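Local structure of galactose-binding lectin (2DV9) at residues A[69-74]-A[83-88]. The protein is a legume lectin that binds carbohydrate with specificity for D-galactose, carries calcium and manganese, and assembles as a homotetramer. Residues are numbered along the deposited sequence; the frame is centred on the assembly and turned at random.
With GAL (beta-D-galactopyranose), chain E.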
ATOM      1  N   PHE A  69      15.117  -1.406   5.531  1.00 21.27           N
ATOM      2  CA  PHE A  69      15.284  -2.687   6.205  1.00 22.36           C
ATOM      3  C   PHE A  69      15.991  -2.524   7.554  1.00 22.43           C
ATOM      4  O   PHE A  69      16.618  -1.498   7.820  1.00 21.80           O
ATOM      5  CB  PHE A  69      16.064  -3.661   5.297  1.00 19.33           C
ATOM      6  CG  PHE A  69      17.416  -3.147   4.861  1.00 18.82           C
ATOM      7  CD1 PHE A  69      18.513  -3.209   5.720  1.00 17.05           C
ATOM      8  CD2 PHE A  69      17.589  -2.602   3.588  1.00 17.58           C
ATOM      9  CE1 PHE A  69      19.758  -2.741   5.323  1.00 16.22           C
ATOM     10  CE2 PHE A  69      18.827  -2.130   3.180  1.00 15.95           C
ATOM     11  CZ  PHE A  69      19.918  -2.200   4.051  1.00 18.19           C
ATOM     12  N   SER A  70      15.872  -3.535   8.407  1.00 22.43           N
ATOM     13  CA  SER A  70      16.508  -3.494   9.715  1.00 24.68           C
ATOM     14  C   SER A  70      17.264  -4.795   9.936  1.00 23.64           C
ATOM     15  O   SER A  70      16.786  -5.864   9.571  1.00 24.03           O
ATOM     16  CB  SER A  70      15.460  -3.305  10.816  1.00 24.37           C
ATOM     17  OG  SER A  70      14.618  -4.435  10.899  1.00 28.78           O
ATOM     18  N   PHE A  71      18.443  -4.704  10.541  1.00 22.84           N
ATOM     19  CA  PHE A  71      19.248  -5.893  10.776  1.00 22.22           C
ATOM     20  C   PHE A  71      19.904  -5.862  12.150  1.00 22.91           C
ATOM     21  O   PHE A  71      19.832  -4.864  12.864  1.00 22.80           O
ATOM     22  CB  PHE A  71      20.321  -6.009   9.686  1.00 20.67           C
ATOM     23  CG  PHE A  71      21.369  -4.925   9.740  1.00 22.11           C
ATOM     24  CD1 PHE A  71      22.379  -4.956  10.705  1.00 17.90           C
ATOM     25  CD2 PHE A  71      21.328  -3.856   8.849  1.00 20.46           C
ATOM     26  CE1 PHE A  71      23.330  -3.936  10.782  1.00 21.49           C
ATOM     27  CE2 PHE A  71      22.278  -2.827   8.914  1.00 22.06           C
ATOM     28  CZ  PHE A  71      23.279  -2.866   9.884  1.00 21.19           C
ATOM     29  N   GLU A  72      20.546  -6.965  12.515  1.00 25.11           N
ATOM     30  CA  GLU A  72      21.227  -7.054  13.797  1.00 26.98           C
ATOM     31  C   GLU A  72      22.460  -7.945  13.721  1.00 26.85           C
ATOM     32  O   GLU A  72      22.470  -8.955  13.023  1.00 26.62           O
ATOM     33  CB  GLU A  72      20.296  -7.615  14.877  1.00 26.18           C
ATOM     34  CG  GLU A  72      20.917  -7.564  16.278  1.00 28.95           C
ATOM     35  CD  GLU A  72      20.073  -8.258  17.341  1.00 30.93           C
ATOM     36  OE1 GLU A  72      18.828  -8.145  17.277  1.00 31.54           O
ATOM     37  OE2 GLU A  72      20.659  -8.904  18.245  1.00 27.91           O
ATOM     38  N   MET A  73      23.500  -7.550  14.442  1.00 27.73           N
ATOM     39  CA  MET A  73      24.724  -8.328  14.514  1.00 29.50           C
ATOM     40  C   MET A  73      25.080  -8.429  15.994  1.00 30.95           C
ATOM     41  O   MET A  73      25.204  -7.414  16.681  1.00 30.87           O
ATOM     42  CB  MET A  73      25.855  -7.656  13.721  1.00 28.79           C
ATOM     43  CG  MET A  73      25.643  -7.695  12.205  1.00 29.96           C
ATOM     44  SD  MET A  73      27.102  -7.305  11.200  1.00 27.63           S
ATOM     45  CE  MET A  73      26.818  -5.576  10.857  1.00 28.25           C
ATOM     46  N   LYS A  74      25.209  -9.654  16.496  1.00 32.93           N
ATOM     47  CA  LYS A  74      25.546  -9.865  17.903  1.00 34.29           C
ATOM     48  C   LYS A  74      26.789 -10.736  18.049  1.00 34.06           C
ATOM     49  O   LYS A  74      26.966 -11.699  17.305  1.00 33.87           O
ATOM     50  CB  LYS A  74      24.363 -10.499  18.651  1.00 32.35           C
ATOM     51  CG  LYS A  74      24.702 -10.904  20.074  1.00 35.27           C
ATOM     52  CD  LYS A  74      23.562 -10.673  21.047  1.00 38.47           C
ATOM     53  CE  LYS A  74      22.361 -11.561  20.772  1.00 43.03           C
ATOM     54  NZ  LYS A  74      21.263 -11.326  21.771  1.00 44.15           N
ATOM     55  N   ASP A  83      31.798 -11.242   9.654  1.00 28.63           N
ATOM     56  CA  ASP A  83      32.466 -10.191   8.886  1.00 29.42           C
ATOM     57  C   ASP A  83      31.592  -8.984   8.525  1.00 29.85           C
ATOM     58  O   ASP A  83      32.109  -7.891   8.257  1.00 30.18           O
ATOM     59  CB  ASP A  83      33.039 -10.789   7.600  1.00 29.40           C
ATOM     60  CG  ASP A  83      34.445 -11.313   7.776  1.00 31.10           C
ATOM     61  OD1 ASP A  83      35.376 -10.487   7.883  1.00 31.66           O
ATOM     62  OD2 ASP A  83      34.618 -12.549   7.813  1.00 33.51           O
ATOM     63  N   GLY A  84      30.277  -9.180   8.499  1.00 28.52           N
ATOM     64  CA  GLY A  84      29.393  -8.084   8.165  1.00 26.78           C
ATOM     65  C   GLY A  84      28.249  -8.485   7.263  1.00 25.44           C
ATOM     66  O   GLY A  84      28.101  -9.652   6.923  1.00 26.66           O
ATOM     67  N   ILE A  85      27.445  -7.504   6.870  1.00 24.77           N
ATOM     68  CA  ILE A  85      26.294  -7.738   6.008  1.00 23.91           C
ATOM     69  C   ILE A  85      26.313  -6.801   4.805  1.00 25.42           C
ATOM     70  O   ILE A  85      26.832  -5.681   4.890  1.00 27.45           O
ATOM     71  CB  ILE A  85      24.984  -7.480   6.773  1.00 22.28           C
ATOM     72  CG1 ILE A  85      24.930  -8.363   8.018  1.00 23.34           C
ATOM     73  CG2 ILE A  85      23.794  -7.726   5.866  1.00 21.73           C
ATOM     74  CD1 ILE A  85      23.699  -8.156   8.876  1.00 21.52           C
ATOM     75  N   ILE A  86      25.752  -7.255   3.688  1.00 23.02           N
ATOM     76  CA  ILE A  86      25.681  -6.418   2.501  1.00 21.51           C
ATOM     77  C   ILE A  86      24.364  -6.537   1.732  1.00 20.88           C
ATOM     78  O   ILE A  86      23.926  -7.628   1.380  1.00 20.74           O
ATOM     79  CB  ILE A  86      26.841  -6.706   1.509  1.00 20.02           C
ATOM     80  CG1 ILE A  86      26.751  -5.731   0.329  1.00 20.71           C
ATOM     81  CG2 ILE A  86      26.757  -8.127   0.990  1.00 20.11           C
ATOM     82  CD1 ILE A  86      27.867  -5.840  -0.677  1.00 19.03           C
ATOM     83  N   PHE A  87      23.731  -5.394   1.498  1.00 21.25           N
ATOM     84  CA  PHE A  87      22.496  -5.325   0.723  1.00 22.12           C
ATOM     85  C   PHE A  87      23.021  -5.210  -0.708  1.00 23.45           C
ATOM     86  O   PHE A  87      23.750  -4.266  -1.024  1.00 22.62           O
ATOM     87  CB  PHE A  87      21.705  -4.065   1.102  1.00 22.32           C
ATOM     88  CG  PHE A  87      20.587  -3.731   0.150  1.00 24.01           C
ATOM     89  CD1 PHE A  87      19.529  -4.613  -0.050  1.00 24.48           C
ATOM     90  CD2 PHE A  87      20.594  -2.531  -0.557  1.00 24.23           C
ATOM     91  CE1 PHE A  87      18.492  -4.303  -0.944  1.00 24.18           C
ATOM     92  CE2 PHE A  87      19.563  -2.217  -1.451  1.00 23.44           C
ATOM     93  CZ  PHE A  87      18.513  -3.106  -1.641  1.00 20.64           C
ATOM     94  N   PHE A  88      22.676  -6.158  -1.573  1.00 23.43           N
ATOM     95  CA  PHE A  88      23.192  -6.100  -2.934  1.00 23.26           C
ATOM     96  C   PHE A  88      22.187  -6.265  -4.069  1.00 24.37           C
ATOM     97  O   PHE A  88      21.036  -6.673  -3.867  1.00 22.41           O
ATOM     98  CB  PHE A  88      24.325  -7.122  -3.106  1.00 23.06           C
ATOM     99  CG  PHE A  88      23.874  -8.558  -3.048  1.00 25.12           C
ATOM    100  CD1 PHE A  88      23.309  -9.084  -1.889  1.00 24.62           C
ATOM    101  CD2 PHE A  88      24.009  -9.383  -4.159  1.00 25.50           C
ATOM    102  CE1 PHE A  88      22.883 -10.411  -1.835  1.00 24.27           C
ATOM    103  CE2 PHE A  88      23.588 -10.715  -4.116  1.00 26.39           C
ATOM    104  CZ  PHE A  88      23.023 -11.229  -2.947  1.00 25.79           C
TER
HETATM  105  C1  GAL E   2      40.313 -13.535   8.602  1.00 44.19           C
HETATM  106  C2  GAL E   2      39.323 -13.154   7.495  1.00 42.77           C
HETATM  107  C3  GAL E   2      38.576 -11.851   7.799  1.00 41.41           C
HETATM  108  C4  GAL E   2      37.856 -11.890   9.237  1.00 41.96           C
HETATM  109  C5  GAL E   2      38.939 -12.182  10.324  1.00 42.34           C
HETATM  110  C6  GAL E   2      38.784 -12.288  11.831  1.00 42.12           C
HETATM  111  O2  GAL E   2      40.070 -13.077   6.287  1.00 43.55           O
HETATM  112  O3  GAL E   2      37.596 -11.658   6.787  1.00 35.13           O
HETATM  113  O4  GAL E   2      36.889 -12.943   9.331  1.00 42.89           O
HETATM  114  O5  GAL E   2      39.643 -13.468   9.946  1.00 44.45           O
HETATM  115  O6  GAL E   2      39.656 -12.409  12.947  1.00 45.37           O
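In the hydrophobic core between the two sheets of the legume-lectin sandwich, Phe-69, Phe-71 and Met-73 of strand 64-74 meet Gly-84, Ile-85 and Phe-87 of strand 84-91. The short strand segments run nearly antiparallel, at 162°, with axes 8.6 Å apart, and the contact is made mainly by side chains, with Gly-84 offering its CA. Ile-85 extends its CD1 to both Phe-71 and Met-73: this methyl lies 3.9 Å from Phe-71 CD1, approaching that ring obliquely, and equally near Met-73 CG. CG1 of Ile-85 stands anti to the carbonyl carbon (chi1 -57°), which sends the longer branch, tipped by CD1, across to both neighbours. Beside it, the Met-73 sulfur SD rests 3.9 Å from Gly-84 CA, where the second strand has only backbone to offer. At the other end, Phe-69 presents CE2 over one face of the Phe-87 ring, 3.9 Å from CG, while its CZ touches Phe-87 CB. The two rings meet obliquely, planes at 39° and centroids 5.3 Å apart, and Phe-206 meets both. Phe-122 adds a further ring against Phe-71, and His-218 touches both Met-73 and Ile-85, besides hydrogen-bonding through NE2 to the Gly-84 backbone N. Just before Gly-84, a cis peptide bond precedes Asp-83, whose OD1 accepts a hydrogen bond from galactose O3 at 2.7 Å; Ser-211 and Asn-127, the latter a calcium ligand, also bind this sugar. Face-to-face packing of two antiparallel sheets, with a sugar-binding aspartate after a cis peptide at one strand's start, is characteristic of the legume-lectin jelly roll.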